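Local coordinates for protein probable adenylyl-sulfate kinase (Synechocystis sp., PDB 5CB8) that catalyses the ATP-dependent 3'-phosphorylation of adenosine 5'-phosphosulfate to 3'-phosphoadenylyl sulfate, an activation step in sulfate assimilation, at residues B[81-85]-B[111-115]; B[106-112]-B[159-164]. All coordinates share one frame; numbering follows the deposited sequence.

Contact 1 (B[81-85]-B[111-115]); sequences TNIRR and IRQEV. With ADX (adenosine-5'-phosphosulfate), chain G; SO4 (sulfate ion), chain I.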
ATOM      1  N   THR B  81      -8.734 -10.878  -0.545  1.00 13.40           N
ATOM      2  CA  THR B  81      -8.539  -9.485  -0.156  1.00 14.60           C
ATOM      3  C   THR B  81      -7.070  -9.242   0.155  1.00 13.79           C
ATOM      4  O   THR B  81      -6.488  -8.237  -0.273  1.00 14.70           O
ATOM      5  CB  THR B  81      -9.389  -9.120   1.060  1.00 18.61           C
ATOM      6  OG1 THR B  81     -10.770  -9.277   0.720  1.00 14.82           O
ATOM      7  CG2 THR B  81      -9.131  -7.670   1.477  1.00 17.20           C
ATOM      8  N   ASN B  82      -6.472 -10.173   0.892  1.00 12.74           N
ATOM      9  CA  ASN B  82      -5.075 -10.042   1.299  1.00 13.62           C
ATOM     10  C   ASN B  82      -4.152  -9.917   0.092  1.00 14.18           C
ATOM     11  O   ASN B  82      -3.370  -8.965  -0.025  1.00 12.53           O
ATOM     12  CB  ASN B  82      -4.685 -11.240   2.174  1.00 12.33           C
ATOM     13  CG  ASN B  82      -3.243 -11.169   2.670  1.00 16.23           C
ATOM     14  OD1 ASN B  82      -2.834 -10.192   3.311  1.00 14.26           O
ATOM     15  ND2 ASN B  82      -2.472 -12.220   2.402  1.00 14.35           N
ATOM     16  N   ILE B  83      -4.260 -10.869  -0.824  1.00 12.03           N
ATOM     17  CA  ILE B  83      -3.395 -10.884  -1.993  1.00 12.52           C
ATOM     18  C   ILE B  83      -3.648  -9.679  -2.899  1.00 16.18           C
ATOM     19  O   ILE B  83      -2.703  -9.067  -3.408  1.00 14.01           O
ATOM     20  CB  ILE B  83      -3.543 -12.196  -2.771  1.00 15.37           C
ATOM     21  CG1 ILE B  83      -3.092 -13.366  -1.887  1.00 11.77           C
ATOM     22  CG2 ILE B  83      -2.738 -12.150  -4.062  1.00 12.00           C
ATOM     23  CD1 ILE B  83      -1.704 -13.178  -1.260  1.00 12.88           C
ATOM     24  N   ARG B  84      -4.913  -9.326  -3.099  1.00 12.46           N
ATOM     25  CA  ARG B  84      -5.224  -8.150  -3.913  1.00 12.83           C
ATOM     26  C   ARG B  84      -4.662  -6.857  -3.314  1.00 15.48           C
ATOM     27  O   ARG B  84      -4.238  -5.952  -4.053  1.00 14.86           O
ATOM     28  CB  ARG B  84      -6.737  -8.045  -4.157  1.00 14.45           C
ATOM     29  CG  ARG B  84      -7.238  -9.029  -5.215  1.00 17.38           C
ATOM     30  CD  ARG B  84      -8.742  -9.150  -5.187  1.00 17.77           C
ATOM     31  NE  ARG B  84      -9.240  -9.861  -6.362  1.00 16.05           N
ATOM     32  CZ  ARG B  84     -10.407 -10.490  -6.413  1.00 24.07           C
ATOM     33  NH1 ARG B  84     -11.193 -10.513  -5.343  1.00 18.03           N
ATOM     34  NH2 ARG B  84     -10.784 -11.092  -7.537  1.00 19.91           N
ATOM     35  N   ARG B  85      -4.638  -6.765  -1.984  1.00 15.77           N
ATOM     36  CA  ARG B  85      -4.130  -5.554  -1.336  1.00 15.76           C
ATOM     37  C   ARG B  85      -2.609  -5.479  -1.438  1.00 16.52           C
ATOM     38  O   ARG B  85      -2.042  -4.412  -1.689  1.00 16.43           O
ATOM     39  CB  ARG B  85      -4.571  -5.483   0.132  1.00 15.60           C
ATOM     40  CG  ARG B  85      -4.308  -4.119   0.778  1.00 14.89           C
ATOM     41  CD  ARG B  85      -4.896  -4.054   2.190  1.00 14.13           C
ATOM     42  NE  ARG B  85      -6.343  -4.278   2.188  1.00 16.91           N
ATOM     43  CZ  ARG B  85      -7.042  -4.639   3.261  1.00 17.57           C
ATOM     44  NH1 ARG B  85      -6.433  -4.820   4.422  1.00 14.92           N
ATOM     45  NH2 ARG B  85      -8.356  -4.807   3.181  1.00 16.24           N
ATOM     46  N   ILE B 111      -6.101 -15.536  -8.867  1.00 17.01           N
ATOM     47  CA  ILE B 111      -5.756 -14.291  -8.181  1.00 13.74           C
ATOM     48  C   ILE B 111      -4.303 -13.884  -8.474  1.00 15.78           C
ATOM     49  O   ILE B 111      -4.023 -12.709  -8.724  1.00 16.38           O
ATOM     50  CB  ILE B 111      -5.935 -14.414  -6.665  1.00 17.39           C
ATOM     51  CG1 ILE B 111      -7.381 -14.807  -6.328  1.00 17.38           C
ATOM     52  CG2 ILE B 111      -5.547 -13.100  -5.978  1.00 18.06           C
ATOM     53  CD1 ILE B 111      -8.397 -13.744  -6.703  1.00 23.06           C
ATOM     54  N   ARG B 112      -3.377 -14.841  -8.447  1.00 14.62           N
ATOM     55  CA  ARG B 112      -1.987 -14.531  -8.829  1.00 13.46           C
ATOM     56  C   ARG B 112      -1.938 -13.975 -10.248  1.00 20.88           C
ATOM     57  O   ARG B 112      -1.180 -13.043 -10.539  1.00 15.61           O
ATOM     58  CB  ARG B 112      -1.090 -15.773  -8.723  1.00 13.56           C
ATOM     59  CG  ARG B 112      -0.948 -16.316  -7.292  1.00 13.56           C
ATOM     60  CD  ARG B 112       0.174 -17.371  -7.187  1.00 15.06           C
ATOM     61  NE  ARG B 112       0.033 -18.432  -8.188  1.00 15.36           N
ATOM     62  CZ  ARG B 112      -0.481 -19.636  -7.953  1.00 14.60           C
ATOM     63  NH1 ARG B 112      -0.910 -19.960  -6.743  1.00 15.57           N
ATOM     64  NH2 ARG B 112      -0.569 -20.524  -8.937  1.00 15.17           N
ATOM     65  N   GLN B 113      -2.760 -14.544 -11.125  1.00 16.09           N
ATOM     66  CA  GLN B 113      -2.807 -14.120 -12.527  1.00 17.76           C
ATOM     67  C   GLN B 113      -3.378 -12.719 -12.663  1.00 16.50           C
ATOM     68  O   GLN B 113      -2.938 -11.923 -13.498  1.00 16.95           O
ATOM     69  CB  GLN B 113      -3.636 -15.119 -13.342  1.00 18.27           C
ATOM     70  CG  GLN B 113      -2.868 -16.387 -13.671  1.00 35.85           C
ATOM     71  CD  GLN B 113      -1.515 -16.078 -14.292  1.00 46.99           C
ATOM     72  OE1 GLN B 113      -1.436 -15.449 -15.349  1.00 44.76           O
ATOM     73  NE2 GLN B 113      -0.444 -16.500 -13.624  1.00 42.40           N
ATOM     74  N   GLU B 114      -4.367 -12.422 -11.836  1.00 16.90           N
ATOM     75  CA  GLU B 114      -5.006 -11.113 -11.833  1.00 22.40           C
ATOM     76  C   GLU B 114      -3.967 -10.048 -11.457  1.00 18.02           C
ATOM     77  O   GLU B 114      -3.880  -8.989 -12.084  1.00 17.87           O
ATOM     78  CB  GLU B 114      -6.152 -11.161 -10.821  1.00 24.91           C
ATOM     79  CG  GLU B 114      -6.992  -9.927 -10.683  1.00 31.97           C
ATOM     80  CD  GLU B 114      -8.014 -10.086  -9.566  1.00 31.79           C
ATOM     81  OE1 GLU B 114      -8.858 -11.016  -9.643  1.00 28.41           O
ATOM     82  OE2 GLU B 114      -7.958  -9.292  -8.606  1.00 32.07           O
ATOM     83  N   VAL B 115      -3.166 -10.342 -10.438  1.00 16.32           N
ATOM     84  CA  VAL B 115      -2.140  -9.403  -9.989  1.00 13.90           C
ATOM     85  C   VAL B 115      -1.040  -9.269 -11.037  1.00 14.33           C
ATOM     86  O   VAL B 115      -0.584  -8.162 -11.340  1.00 15.00           O
ATOM     87  CB  VAL B 115      -1.548  -9.845  -8.633  1.00 13.26           C
ATOM     88  CG1 VAL B 115      -0.389  -8.949  -8.241  1.00 19.17           C
ATOM     89  CG2 VAL B 115      -2.626  -9.807  -7.565  1.00 13.88           C
TER
HETATM   90  SB  ADX G 301      -2.350 -16.115   1.947  1.00 13.95           S
HETATM   91  O1B ADX G 301      -3.331 -15.055   2.205  1.00 14.18           O
HETATM   92  O2B ADX G 301      -1.416 -15.736   0.871  1.00 14.54           O
HETATM   93  O3B ADX G 301      -3.066 -17.354   1.613  1.00 13.25           O
HETATM   94  PA  ADX G 301      -0.329 -15.517   3.735  1.00 14.47           P
HETATM   95  O1A ADX G 301      -0.683 -14.034   3.736  1.00 13.39           O
HETATM   96  O2A ADX G 301       0.981 -15.804   3.009  1.00 12.43           O
HETATM   97  O3A ADX G 301      -1.554 -16.387   3.205  1.00 14.20           O
HETATM   98  O5' ADX G 301      -0.176 -15.965   5.265  1.00 13.74           O
HETATM   99  C5' ADX G 301       0.240 -17.266   5.562  1.00 13.53           C
HETATM  100  C4' ADX G 301       0.813 -17.414   6.861  1.00 19.12           C
HETATM  101  O4' ADX G 301      -0.270 -17.344   7.856  1.00 20.96           O
HETATM  102  C3' ADX G 301       1.447 -18.727   7.017  1.00 31.36           C
HETATM  103  O3' ADX G 301       2.795 -18.588   6.897  1.00 38.44           O
HETATM  104  C2' ADX G 301       1.116 -19.164   8.393  1.00 37.22           C
HETATM  105  O2' ADX G 301       2.125 -18.837   9.231  1.00 48.90           O
HETATM  106  C1' ADX G 301      -0.093 -18.384   8.796  1.00 26.83           C
HETATM  107  N9  ADX G 301      -1.317 -19.126   8.892  1.00 24.54           N
HETATM  108  C8  ADX G 301      -2.193 -19.098   9.924  1.00 22.23           C
HETATM  109  N7  ADX G 301      -3.288 -19.781   9.576  1.00 18.79           N
HETATM  110  C5  ADX G 301      -3.127 -20.243   8.311  1.00 18.15           C
HETATM  111  C6  ADX G 301      -3.937 -20.988   7.456  1.00 14.88           C
HETATM  112  N6  ADX G 301      -5.272 -21.395   7.860  1.00 14.62           N
HETATM  113  N1  ADX G 301      -3.472 -21.298   6.228  1.00 17.18           N
HETATM  114  C2  ADX G 301      -2.250 -20.882   5.825  1.00 16.78           C
HETATM  115  N3  ADX G 301      -1.452 -20.155   6.622  1.00 16.84           N
HETATM  116  C4  ADX G 301      -1.864 -19.820   7.869  1.00 20.04           C
HETATM  117  S   SO4 I 303     -11.368  -7.665  -2.428  1.00 41.04           S
HETATM  118  O1  SO4 I 303     -10.146  -6.912  -2.724  1.00 26.31           O
HETATM  119  O2  SO4 I 303     -11.714  -7.452  -1.016  1.00 41.79           O
HETATM  120  O3  SO4 I 303     -12.457  -7.172  -3.276  1.00 45.84           O
HETATM  121  O4  SO4 I 303     -11.168  -9.106  -2.692  1.00 20.19           O

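Contact 2 (B[106-112]-B[159-164]); sequences SPYAAIR and DPYEPP. With ADX (adenosine-5'-phosphosulfate), chain G.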
ATOM      1  N   SER B 106      -0.421 -17.208  -1.263  1.00 12.54           N
ATOM      2  CA  SER B 106      -1.182 -16.902  -2.483  1.00 12.05           C
ATOM      3  C   SER B 106      -1.629 -18.155  -3.234  1.00 12.30           C
ATOM      4  O   SER B 106      -1.193 -18.407  -4.364  1.00 14.24           O
ATOM      5  CB  SER B 106      -0.387 -15.978  -3.414  1.00 12.98           C
ATOM      6  OG  SER B 106       0.960 -16.404  -3.574  1.00 15.69           O
ATOM      7  N   PRO B 107      -2.521 -18.938  -2.606  1.00 13.91           N
ATOM      8  CA  PRO B 107      -2.833 -20.296  -3.060  1.00 14.97           C
ATOM      9  C   PRO B 107      -3.760 -20.343  -4.267  1.00 15.77           C
ATOM     10  O   PRO B 107      -3.890 -21.411  -4.859  1.00 13.60           O
ATOM     11  CB  PRO B 107      -3.529 -20.912  -1.845  1.00 12.63           C
ATOM     12  CG  PRO B 107      -4.208 -19.738  -1.183  1.00 12.35           C
ATOM     13  CD  PRO B 107      -3.257 -18.575  -1.379  1.00 13.67           C
ATOM     14  N   TYR B 108      -4.381 -19.225  -4.635  1.00 14.09           N
ATOM     15  CA  TYR B 108      -5.277 -19.230  -5.798  1.00 16.59           C
ATOM     16  C   TYR B 108      -4.637 -18.695  -7.083  1.00 17.37           C
ATOM     17  O   TYR B 108      -4.287 -17.508  -7.176  1.00 14.77           O
ATOM     18  CB  TYR B 108      -6.579 -18.485  -5.478  1.00 17.62           C
ATOM     19  CG  TYR B 108      -7.383 -19.198  -4.410  1.00 18.40           C
ATOM     20  CD1 TYR B 108      -8.132 -20.324  -4.724  1.00 13.90           C
ATOM     21  CD2 TYR B 108      -7.358 -18.769  -3.087  1.00 13.01           C
ATOM     22  CE1 TYR B 108      -8.855 -20.998  -3.758  1.00 14.27           C
ATOM     23  CE2 TYR B 108      -8.082 -19.441  -2.104  1.00 14.96           C
ATOM     24  CZ  TYR B 108      -8.829 -20.553  -2.451  1.00 14.47           C
ATOM     25  OH  TYR B 108      -9.558 -21.232  -1.490  1.00 14.05           O
ATOM     26  N   ALA B 109      -4.515 -19.571  -8.083  1.00 14.15           N
ATOM     27  CA  ALA B 109      -3.880 -19.218  -9.355  1.00 14.60           C
ATOM     28  C   ALA B 109      -4.548 -18.036 -10.063  1.00 18.04           C
ATOM     29  O   ALA B 109      -3.860 -17.155 -10.591  1.00 17.50           O
ATOM     30  CB  ALA B 109      -3.831 -20.440 -10.283  1.00 15.43           C
ATOM     31  N   ALA B 110      -5.880 -18.015 -10.093  1.00 15.56           N
ATOM     32  CA  ALA B 110      -6.589 -16.939 -10.795  1.00 16.67           C
ATOM     33  C   ALA B 110      -6.290 -15.571 -10.181  1.00 18.47           C
ATOM     34  O   ALA B 110      -6.252 -14.561 -10.884  1.00 17.06           O
ATOM     35  CB  ALA B 110      -8.099 -17.201 -10.810  1.00 19.94           C
ATOM     36  N   ILE B 111      -6.101 -15.536  -8.867  1.00 17.01           N
ATOM     37  CA  ILE B 111      -5.756 -14.291  -8.181  1.00 13.74           C
ATOM     38  C   ILE B 111      -4.303 -13.884  -8.474  1.00 15.78           C
ATOM     39  O   ILE B 111      -4.023 -12.709  -8.724  1.00 16.38           O
ATOM     40  CB  ILE B 111      -5.935 -14.414  -6.665  1.00 17.39           C
ATOM     41  CG1 ILE B 111      -7.381 -14.807  -6.328  1.00 17.38           C
ATOM     42  CG2 ILE B 111      -5.547 -13.100  -5.978  1.00 18.06           C
ATOM     43  CD1 ILE B 111      -8.397 -13.744  -6.703  1.00 23.06           C
ATOM     44  N   ARG B 112      -3.377 -14.841  -8.447  1.00 14.62           N
ATOM     45  CA  ARG B 112      -1.987 -14.531  -8.829  1.00 13.46           C
ATOM     46  C   ARG B 112      -1.938 -13.975 -10.248  1.00 20.88           C
ATOM     47  O   ARG B 112      -1.180 -13.043 -10.539  1.00 15.61           O
ATOM     48  CB  ARG B 112      -1.090 -15.773  -8.723  1.00 13.56           C
ATOM     49  CG  ARG B 112      -0.948 -16.316  -7.292  1.00 13.56           C
ATOM     50  CD  ARG B 112       0.174 -17.371  -7.187  1.00 15.06           C
ATOM     51  NE  ARG B 112       0.033 -18.432  -8.188  1.00 15.36           N
ATOM     52  CZ  ARG B 112      -0.481 -19.636  -7.953  1.00 14.60           C
ATOM     53  NH1 ARG B 112      -0.910 -19.960  -6.743  1.00 15.57           N
ATOM     54  NH2 ARG B 112      -0.569 -20.524  -8.937  1.00 15.17           N
ATOM     55  N   ASP B 159      -7.447 -26.886   2.752  1.00 15.03           N
ATOM     56  CA  ASP B 159      -7.676 -25.641   2.017  1.00 14.20           C
ATOM     57  C   ASP B 159      -6.777 -25.741   0.790  1.00 16.32           C
ATOM     58  O   ASP B 159      -5.717 -26.374   0.849  1.00 15.27           O
ATOM     59  CB  ASP B 159      -7.262 -24.435   2.864  1.00 14.75           C
ATOM     60  CG  ASP B 159      -8.186 -23.240   2.683  1.00 16.45           C
ATOM     61  OD1 ASP B 159      -9.414 -23.377   2.917  1.00 19.59           O
ATOM     62  OD2 ASP B 159      -7.684 -22.154   2.314  1.00 15.82           O
ATOM     63  N   PRO B 160      -7.190 -25.129  -0.326  1.00 14.30           N
ATOM     64  CA  PRO B 160      -6.487 -25.383  -1.590  1.00 17.77           C
ATOM     65  C   PRO B 160      -5.072 -24.821  -1.652  1.00 18.77           C
ATOM     66  O   PRO B 160      -4.768 -23.814  -1.006  1.00 14.21           O
ATOM     67  CB  PRO B 160      -7.350 -24.641  -2.627  1.00 21.05           C
ATOM     68  CG  PRO B 160      -8.686 -24.466  -1.982  1.00 18.10           C
ATOM     69  CD  PRO B 160      -8.389 -24.289  -0.515  1.00 14.62           C
ATOM     70  N   TYR B 161      -4.205 -25.476  -2.420  1.00 16.55           N
ATOM     71  CA  TYR B 161      -3.037 -24.789  -2.963  1.00 13.68           C
ATOM     72  C   TYR B 161      -2.994 -25.148  -4.432  1.00 15.88           C
ATOM     73  O   TYR B 161      -2.927 -26.332  -4.792  1.00 14.75           O
ATOM     74  CB  TYR B 161      -1.699 -25.140  -2.284  1.00 13.72           C
ATOM     75  CG  TYR B 161      -0.601 -24.330  -2.950  1.00 15.05           C
ATOM     76  CD1 TYR B 161      -0.458 -22.970  -2.668  1.00 12.84           C
ATOM     77  CD2 TYR B 161       0.225 -24.890  -3.919  1.00 15.51           C
ATOM     78  CE1 TYR B 161       0.504 -22.203  -3.310  1.00 14.20           C
ATOM     79  CE2 TYR B 161       1.181 -24.134  -4.565  1.00 18.37           C
ATOM     80  CZ  TYR B 161       1.314 -22.792  -4.259  1.00 13.17           C
ATOM     81  OH  TYR B 161       2.271 -22.032  -4.905  1.00 14.79           O
ATOM     82  N   GLU B 162      -3.063 -24.132  -5.279  1.00 14.25           N
ATOM     83  CA  GLU B 162      -3.068 -24.348  -6.721  1.00 14.89           C
ATOM     84  C   GLU B 162      -1.702 -23.972  -7.282  1.00 19.58           C
ATOM     85  O   GLU B 162      -1.382 -22.791  -7.409  1.00 17.87           O
ATOM     86  CB  GLU B 162      -4.167 -23.500  -7.372  1.00 15.23           C
ATOM     87  CG  GLU B 162      -5.557 -23.752  -6.781  1.00 17.83           C
ATOM     88  CD  GLU B 162      -6.628 -22.847  -7.365  1.00 18.50           C
ATOM     89  OE1 GLU B 162      -6.277 -21.813  -7.976  1.00 17.38           O
ATOM     90  OE2 GLU B 162      -7.831 -23.161  -7.207  1.00 19.75           O
ATOM     91  N   PRO B 163      -0.890 -24.981  -7.620  1.00 22.92           N
ATOM     92  CA  PRO B 163       0.495 -24.697  -8.011  1.00 23.70           C
ATOM     93  C   PRO B 163       0.581 -23.992  -9.359  1.00 24.31           C
ATOM     94  O   PRO B 163      -0.207 -24.290 -10.257  1.00 22.88           O
ATOM     95  CB  PRO B 163       1.120 -26.094  -8.112  1.00 22.06           C
ATOM     96  CG  PRO B 163      -0.028 -27.000  -8.412  1.00 31.72           C
ATOM     97  CD  PRO B 163      -1.204 -26.422  -7.671  1.00 23.97           C
ATOM     98  N   PRO B 164       1.521 -23.048  -9.493  1.00 18.32           N
ATOM     99  CA  PRO B 164       1.757 -22.399 -10.784  1.00 16.92           C
ATOM    100  C   PRO B 164       1.995 -23.437 -11.879  1.00 20.00           C
ATOM    101  O   PRO B 164       2.708 -24.415 -11.654  1.00 20.81           O
ATOM    102  CB  PRO B 164       3.042 -21.609 -10.529  1.00 15.36           C
ATOM    103  CG  PRO B 164       2.929 -21.218  -9.102  1.00 17.69           C
ATOM    104  CD  PRO B 164       2.327 -22.437  -8.418  1.00 18.82           C
TER
HETATM  105  SB  ADX G 301      -2.350 -16.115   1.947  1.00 13.95           S
HETATM  106  O1B ADX G 301      -3.331 -15.055   2.205  1.00 14.18           O
HETATM  107  O2B ADX G 301      -1.416 -15.736   0.871  1.00 14.54           O
HETATM  108  O3B ADX G 301      -3.066 -17.354   1.613  1.00 13.25           O
HETATM  109  PA  ADX G 301      -0.329 -15.517   3.735  1.00 14.47           P
HETATM  110  O1A ADX G 301      -0.683 -14.034   3.736  1.00 13.39           O
HETATM  111  O2A ADX G 301       0.981 -15.804   3.009  1.00 12.43           O
HETATM  112  O3A ADX G 301      -1.554 -16.387   3.205  1.00 14.20           O
HETATM  113  O5' ADX G 301      -0.176 -15.965   5.265  1.00 13.74           O
HETATM  114  C5' ADX G 301       0.240 -17.266   5.562  1.00 13.53           C
HETATM  115  C4' ADX G 301       0.813 -17.414   6.861  1.00 19.12           C
HETATM  116  O4' ADX G 301      -0.270 -17.344   7.856  1.00 20.96           O
HETATM  117  C3' ADX G 301       1.447 -18.727   7.017  1.00 31.36           C
HETATM  118  O3' ADX G 301       2.795 -18.588   6.897  1.00 38.44           O
HETATM  119  C2' ADX G 301       1.116 -19.164   8.393  1.00 37.22           C
HETATM  120  O2' ADX G 301       2.125 -18.837   9.231  1.00 48.90           O
HETATM  121  C1' ADX G 301      -0.093 -18.384   8.796  1.00 26.83           C
HETATM  122  N9  ADX G 301      -1.317 -19.126   8.892  1.00 24.54           N
HETATM  123  C8  ADX G 301      -2.193 -19.098   9.924  1.00 22.23           C
HETATM  124  N7  ADX G 301      -3.288 -19.781   9.576  1.00 18.79           N
HETATM  125  C5  ADX G 301      -3.127 -20.243   8.311  1.00 18.15           C
HETATM  126  C6  ADX G 301      -3.937 -20.988   7.456  1.00 14.88           C
HETATM  127  N6  ADX G 301      -5.272 -21.395   7.860  1.00 14.62           N
HETATM  128  N1  ADX G 301      -3.472 -21.298   6.228  1.00 17.18           N
HETATM  129  C2  ADX G 301      -2.250 -20.882   5.825  1.00 16.78           C
HETATM  130  N3  ADX G 301      -1.452 -20.155   6.622  1.00 16.84           N
HETATM  131  C4  ADX G 301      -1.864 -19.820   7.869  1.00 20.04           C
HETATM  132  O   HOH W   1      -9.240 -20.375   0.969  1.00 15.08           O
HETATM  133  O   HOH W   2      -7.793 -19.795  -8.977  1.00 21.50           O

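Contact 1 (B[81-85]-B[111-115])
Ile83 and Ile111 pack through their CG2 methyls, which meet at 3.5 Å on the buried side of two helices running almost the same way, their short axes 19° apart and 10.0 Å at closest approach. One turn further on, Val115 CG2 reaches the same Ile83 methyl at 4.2 Å, and Trp29 of strand 26-31 touches both Ile83 and Val115. Ile83 divides its branches: CG2 faces the neighbouring helix, whereas CG1, anti to the carbonyl carbon (chi1 -63°), carries CD1 to within 3.3 Å of O2B on the adenosine-5'-phosphosulfate. The outer side is polar and more exposed. There Arg84 grips Glu114 side-on, NE to OE2 at 2.6 Å and NH2 to OE1 at 2.9 Å, each oxygen using its syn lone pair; guanidinium and carboxylate planes lie only 20° apart. Ile111 CD1 sits over one guanidinium face, toward its rim, while NH1 donates to O4 of a sulfate ion, probably from the crystallisation liquor. From the ligand side of its helix, Asn82 ND2 donates to sulfate-group oxygen O1B at 3.0 Å and, weakly, to O1A of the phosphate. Two near-parallel helices lying against a parallel sheet, with substrate bound beside them, fit the alpha/beta P-loop kinase fold of APS kinases.

Contact 2 (B[106-112]-B[159-164])
Arg112 turns its guanidinium end-on to the backbone of 159-164, NH1 and NH2 both donating to Glu162 O at 2.9 Å. That oxygen lies near the guanidinium plane, and Ser106 O, also in plane, takes a second bond from NH1. A bend at chi3 (-52°) folds the group back against the start of its own helix, so that Ala109 CA lies against one face; Pro164 CD lies over the opposite face, 3.5 Å from Arg112 NH2, so the guanidinium is sandwiched. NE is paired with Glu124.

The extended Glu162 side chain reaches the helix start instead, and OE1 accepts from Ala109 N at 2.9 Å, on the anti side and 21° out of the carboxylate plane. Tyr108 is the N-cap residue, and Glu162, from a loop far along the chain, takes the amides of the first turn: Ala109 N directly, Ala110 N through a water. Helix 109-119 follows the loop that carries Ser106, probably the active-site serine that forms the phosphoserine intermediate, as in related enzymes; Ser106 N donates to O2B of adenosine-5'-phosphosulfate at 2.8 Å.

Between these grips, Glu162 N donates to Pro107 O at 2.9 Å. Tyr161 brings CD1 to 3.8 Å from Pro107 CB, and its hydroxyl bonds to Thr31. The Tyr108 ring stands 80° to the Glu162 carboxylate; its OH meets Pro160 CG at 3.4 Å and shares a water with Asp159 OD2, itself salt-bridged to Arg79.

The centres of contacts 1 and 2 lie about 10 Å apart, and helix 109-119 serves both, with Ile111 and Arg112 belonging to each. Along the chain, 81-85 on helix 76-94 comes first, then strand 99-103, then the continuous run 106-115, and finally the loop 159-164 ahead of strand 169-171. Ile111 faces helix 76-94 while Arg112 faces the loop, so consecutive residues divide the helix between its two neighbours. The contacts also meet directly, Ile83 CD1 lying 3.8 Å from Ser106 CB. Both touch adenosine-5'-phosphosulfate, consistent with helix 76-94 and the Ser106 loop jointly framing the sulfate end of the substrate.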